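PDB 3CS3: sugar-binding transcriptional regulator, LacI family from Enterococcus faecalis, which probably regulates transcription as a LacI-family DNA-binding repressor whose C-terminal domain is expected to sense a sugar effector. Local coordinates for residues Met188-Gly191 against Val192-Val196; Thr199-Met203 against Gly204-Arg208. One frame throughout, in Å; residues are numbered along the deposited sequence.

Contact 1: residues Met188-Gly191 against Val192-Val196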
loop_
_atom_site.group_PDB
_atom_site.type_symbol
_atom_site.label_atom_id
_atom_site.label_comp_id
_atom_site.label_asym_id
_atom_site.label_seq_id
_atom_site.Cartn_x
_atom_site.Cartn_y
_atom_site.Cartn_z
ATOM N N MET A 188 -0.736 -10.627 8.431
ATOM C CA MET A 188 -0.539 -12.050 8.722
ATOM C C MET A 188 -1.888 -12.727 8.986
ATOM O O MET A 188 -2.106 -13.856 8.561
ATOM C CB MET A 188 0.445 -12.270 9.888
ATOM C CG MET A 188 1.923 -12.083 9.513
ATOM S SD MET A 188 3.151 -12.536 10.764
ATOM C CE MET A 188 2.569 -11.549 12.144
ATOM N N ALA A 189 -2.799 -12.016 9.651
ATOM C CA ALA A 189 -4.163 -12.503 9.878
ATOM C C ALA A 189 -4.945 -12.692 8.580
ATOM O O ALA A 189 -5.680 -13.667 8.450
ATOM C CB ALA A 189 -4.921 -11.577 10.827
ATOM N N ILE A 190 -4.779 -11.769 7.628
ATOM C CA ILE A 190 -5.409 -11.884 6.302
ATOM C C ILE A 190 -4.864 -13.099 5.546
ATOM O O ILE A 190 -5.618 -13.810 4.880
ATOM C CB ILE A 190 -5.282 -10.572 5.462
ATOM C CG1 ILE A 190 -6.083 -9.423 6.102
ATOM C CG2 ILE A 190 -5.714 -10.781 3.994
ATOM C CD1 ILE A 190 -7.579 -9.688 6.296
ATOM N N GLY A 191 -3.561 -13.342 5.681
ATOM C CA GLY A 191 -2.927 -14.574 5.199
ATOM C C GLY A 191 -3.552 -15.839 5.763
ATOM O O GLY A 191 -3.687 -16.831 5.052
ATOM N N VAL A 192 -3.938 -15.796 7.038
ATOM C CA VAL A 192 -4.642 -16.910 7.678
ATOM C C VAL A 192 -6.032 -17.095 7.057
ATOM O O VAL A 192 -6.410 -18.223 6.740
ATOM C CB VAL A 192 -4.704 -16.761 9.235
ATOM C CG1 VAL A 192 -5.540 -17.867 9.875
ATOM C CG2 VAL A 192 -3.300 -16.767 9.826
ATOM N N TYR A 193 -6.763 -15.989 6.865
ATOM C CA TYR A 193 -8.051 -15.994 6.145
ATOM C C TYR A 193 -7.948 -16.664 4.773
ATOM O O TYR A 193 -8.803 -17.476 4.416
ATOM C CB TYR A 193 -8.575 -14.573 5.945
ATOM C CG TYR A 193 -9.408 -14.011 7.066
ATOM C CD1 TYR A 193 -8.826 -13.624 8.272
ATOM C CD2 TYR A 193 -10.775 -13.831 6.910
ATOM C CE1 TYR A 193 -9.592 -13.089 9.302
ATOM C CE2 TYR A 193 -11.552 -13.296 7.930
ATOM C CZ TYR A 193 -10.951 -12.928 9.123
ATOM O OH TYR A 193 -11.710 -12.396 10.136
ATOM N N LYS A 194 -6.901 -16.316 4.024
ATOM C CA LYS A 194 -6.645 -16.882 2.694
ATOM C C LYS A 194 -6.606 -18.409 2.681
ATOM O O LYS A 194 -7.306 -19.035 1.883
ATOM C CB LYS A 194 -5.348 -16.324 2.096
ATOM C CG LYS A 194 -5.540 -15.345 0.948
ATOM C CD LYS A 194 -5.810 -13.915 1.409
ATOM C CE LYS A 194 -5.996 -12.996 0.202
ATOM N NZ LYS A 194 -5.675 -11.572 0.490
ATOM N N TYR A 195 -5.807 -18.995 3.572
ATOM C CA TYR A 195 -5.671 -20.450 3.648
ATOM C C TYR A 195 -6.929 -21.150 4.158
ATOM O O TYR A 195 -7.270 -22.232 3.681
ATOM C CB TYR A 195 -4.455 -20.854 4.494
ATOM C CG TYR A 195 -4.194 -22.346 4.484
ATOM C CD1 TYR A 195 -4.629 -23.158 5.532
ATOM C CD2 TYR A 195 -3.536 -22.948 3.416
ATOM C CE1 TYR A 195 -4.406 -24.527 5.517
ATOM C CE2 TYR A 195 -3.310 -24.316 3.392
ATOM C CZ TYR A 195 -3.745 -25.098 4.445
ATOM O OH TYR A 195 -3.520 -26.454 4.429
ATOM N N VAL A 196 -7.613 -20.531 5.120
ATOM C CA VAL A 196 -8.836 -21.097 5.704
ATOM C C VAL A 196 -9.990 -21.115 4.684
ATOM O O VAL A 196 -10.858 -21.994 4.726
ATOM C CB VAL A 196 -9.203 -20.389 7.043
ATOM C CG1 VAL A 196 -10.594 -20.763 7.537
ATOM C CG2 VAL A 196 -8.176 -20.740 8.110
#
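Lys-194 N bonds to Ile-190 O at 2.9 Å, and Tyr-193 N to Ala-189 O at 3.0 Å with an N-H...O angle of 163°. Val-192 N to Met-188 O follows the same i to i+4 pattern of an alpha helix, while Tyr-195 N to Gly-191 O is weak. The ammonium of Lys-194 looks elsewhere: it forms salt bridges with Glu-160 and with Glu-216 of the second subunit. On its way there the chain, bent at chi2 (83°), passes over its own helix, bringing NZ to 3.6 Å from Ile-190 CG2. The ring of Tyr-193 sets its edge against a backbone oxygen: Ala-189 O lies near the ring plane, 3.2 Å from Tyr-193 CD1. The hydroxyl of Tyr-193 bonds to Pro-223 O. With CG1 anti to the backbone N (chi1 175°), CG2 of Val-192 is left beside that N and comes to 3.4 Å from Met-188 O. Ala-189 and Val-192 pack on Ile-209 of strand 207-210, as expected of the helix in a beta-alpha-beta crossover. The chemistry is thus divided by face: apolar groups meet the sheet, whereas the charge of Lys-194, paired with two carboxylates, ties this helix to helix 160-170 and to the dimer partner.

Contact 2: residues Thr199-Met203 against Gly204-Arg208; sequences TNYQM and GKDIR
Gln-202 O is gripped by three backbone N-H groups of the turn that follows it. Asp-206 N gives the short bond, 2.8 Å to Gln-202 O, in the carbonyl plane; Lys-205 N and Ile-207 N add weak ones. The carboxylate of Asp-206 returns the hold, its OD2 accepting from Gln-202 N at 2.8 Å. That donor stands above the carboxylate plane, 36° out of it. With CG beside its own backbone N (chi1 -54°), Asp-206 folds back over Gln-202 and holds both the backbone N and the backbone O of that residue, the one through OD2 and the other through its own N. Gly-204 N closes the loop by bonding to Ile-207 O, 2.8 Å away. Gly-204 itself takes a left-handed backbone conformation, which its lack of a CB accommodates. This compact turn is the end of the crossover from helix 186-196 into strand 207-210, an outer strand of the four-stranded parallel sheet in the periplasmic binding protein-like fold; the strand joins its neighbour through backbone bonds to Val-179 and Val-181. On the exposed side of the turn, the extended side chains of Gln-202 and Lys-205 pass aslant, the amide NE2 of Gln-202 3.5 Å from Lys-205 CD. Tyr-201 brings its ring edge to Asp-206, CD1 to CB 3.7 Å, with ring and carboxylate planes 75° apart. On the inner side Met-203, bent at chi2 and chi3, curls its thioether toward Ile-207: Met-203 CE lies 3.9 Å from Ile-207 CG2, and Met-203 SD is 3.5 Å from Ile-207 O.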
loop_
_atom_site.group_PDB
_atom_site.type_symbol
_atom_site.label_atom_id
_atom_site.label_comp_id
_atom_site.label_asym_id
_atom_site.label_seq_id
_atom_site.Cartn_x
_atom_site.Cartn_y
_atom_site.Cartn_z
ATOM N N THR A 199 -10.049 -24.327 2.923
ATOM C CA THR A 199 -10.311 -25.484 3.790
ATOM C C THR A 199 -11.767 -25.553 4.246
ATOM O O THR A 199 -12.560 -24.644 3.977
ATOM C CB THR A 199 -9.415 -25.498 5.065
ATOM O OG1 THR A 199 -9.755 -24.395 5.912
ATOM C CG2 THR A 199 -7.923 -25.458 4.725
ATOM N N ASN A 200 -12.093 -26.637 4.954
ATOM C CA ASN A 200 -13.423 -26.847 5.526
ATOM C C ASN A 200 -13.641 -26.077 6.832
ATOM O O ASN A 200 -14.743 -26.088 7.397
ATOM C CB ASN A 200 -13.692 -28.349 5.729
ATOM C CG ASN A 200 -12.612 -29.040 6.557
ATOM O OD1 ASN A 200 -11.438 -29.067 6.180
ATOM N ND2 ASN A 200 -13.013 -29.617 7.684
ATOM N N TYR A 201 -12.587 -25.408 7.304
ATOM C CA TYR A 201 -12.621 -24.631 8.543
ATOM C C TYR A 201 -13.427 -23.343 8.399
ATOM O O TYR A 201 -13.425 -22.706 7.343
ATOM C CB TYR A 201 -11.202 -24.300 9.014
ATOM C CG TYR A 201 -10.415 -25.483 9.534
ATOM C CD1 TYR A 201 -10.467 -25.843 10.883
ATOM C CD2 TYR A 201 -9.606 -26.236 8.683
ATOM C CE1 TYR A 201 -9.739 -26.929 11.368
ATOM C CE2 TYR A 201 -8.875 -27.323 9.155
ATOM C CZ TYR A 201 -8.946 -27.663 10.497
ATOM O OH TYR A 201 -8.222 -28.735 10.962
ATOM N N GLN A 202 -14.110 -22.976 9.477
ATOM C CA GLN A 202 -14.939 -21.782 9.525
ATOM C C GLN A 202 -14.277 -20.747 10.434
ATOM O O GLN A 202 -13.996 -21.030 11.602
ATOM C CB GLN A 202 -16.333 -22.147 10.045
ATOM C CG GLN A 202 -17.365 -21.024 10.004
ATOM C CD GLN A 202 -18.703 -21.434 10.605
ATOM O OE1 GLN A 202 -19.276 -20.712 11.421
ATOM N NE2 GLN A 202 -19.203 -22.602 10.212
ATOM N N MET A 203 -14.023 -19.559 9.889
ATOM C CA MET A 203 -13.413 -18.463 10.644
ATOM C C MET A 203 -14.378 -17.936 11.701
ATOM O O MET A 203 -15.555 -17.704 11.420
ATOM C CB MET A 203 -12.970 -17.337 9.702
ATOM C CG MET A 203 -12.074 -16.269 10.345
ATOM S SD MET A 203 -10.500 -16.883 11.001
ATOM C CE MET A 203 -9.777 -17.634 9.542
ATOM N N GLY A 204 -13.873 -17.778 12.923
ATOM C CA GLY A 204 -14.688 -17.349 14.057
ATOM C C GLY A 204 -15.225 -18.508 14.881
ATOM O O GLY A 204 -15.436 -18.370 16.083
ATOM N N LYS A 205 -15.446 -19.649 14.228
ATOM C CA LYS A 205 -15.984 -20.842 14.877
ATOM C C LYS A 205 -14.886 -21.878 15.153
ATOM O O LYS A 205 -14.609 -22.202 16.311
ATOM C CB LYS A 205 -17.106 -21.452 14.022
ATOM C CG LYS A 205 -17.730 -22.727 14.590
ATOM C CD LYS A 205 -18.443 -23.519 13.505
ATOM C CE LYS A 205 -18.732 -24.946 13.945
ATOM N NZ LYS A 205 -19.160 -25.793 12.793
ATOM N N ASP A 206 -14.270 -22.385 14.085
ATOM C CA ASP A 206 -13.251 -23.434 14.178
ATOM C C ASP A 206 -11.874 -22.852 14.454
ATOM O O ASP A 206 -11.030 -23.494 15.081
ATOM C CB ASP A 206 -13.199 -24.258 12.887
ATOM C CG ASP A 206 -14.553 -24.822 12.489
ATOM O OD1 ASP A 206 -15.368 -25.140 13.384
ATOM O OD2 ASP A 206 -14.796 -24.954 11.271
ATOM N N ILE A 207 -11.653 -21.642 13.955
ATOM C CA ILE A 207 -10.408 -20.920 14.171
ATOM C C ILE A 207 -10.723 -19.474 14.551
ATOM O O ILE A 207 -11.348 -18.739 13.787
ATOM C CB ILE A 207 -9.425 -21.043 12.952
ATOM C CG1 ILE A 207 -8.262 -20.053 13.074
ATOM C CG2 ILE A 207 -10.162 -20.889 11.613
ATOM C CD1 ILE A 207 -7.025 -20.453 12.287
ATOM N N ARG A 208 -10.314 -19.090 15.756
ATOM C CA ARG A 208 -10.591 -17.760 16.287
ATOM C C ARG A 208 -9.330 -16.900 16.256
ATOM O O ARG A 208 -8.270 -17.331 16.712
ATOM C CB ARG A 208 -11.143 -17.855 17.709
ATOM C CG ARG A 208 -12.366 -18.746 17.852
ATOM C CD ARG A 208 -12.948 -18.669 19.261
ATOM N NE ARG A 208 -12.125 -19.360 20.255
ATOM C CZ ARG A 208 -12.446 -19.494 21.540
ATOM N NH1 ARG A 208 -13.578 -18.988 22.006
ATOM N NH2 ARG A 208 -11.632 -20.138 22.364
#

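How the contacts relate
Both contacts belong to one beta-alpha-beta unit and show how local bonding changes with place in the fold. Contact 1 is buried within helix 186-196 and rests on repeated backbone bonds; contact 2 lies farther from the chain's centre, at the surface, where an irregular turn relies on converging backbone and side-chain bonds. Their centres are 11 Å apart, and apolar side chains join them. Tyr-193 CZ meets Met-203 CG at 3.7 Å, Val-196 CB reaches Met-203 CE at 3.8 Å, and Val-192 CG1 packs on Ile-207 CD1. Contact 1 also extends to the second subunit, whereas no other chain of the assembly touches contact 2.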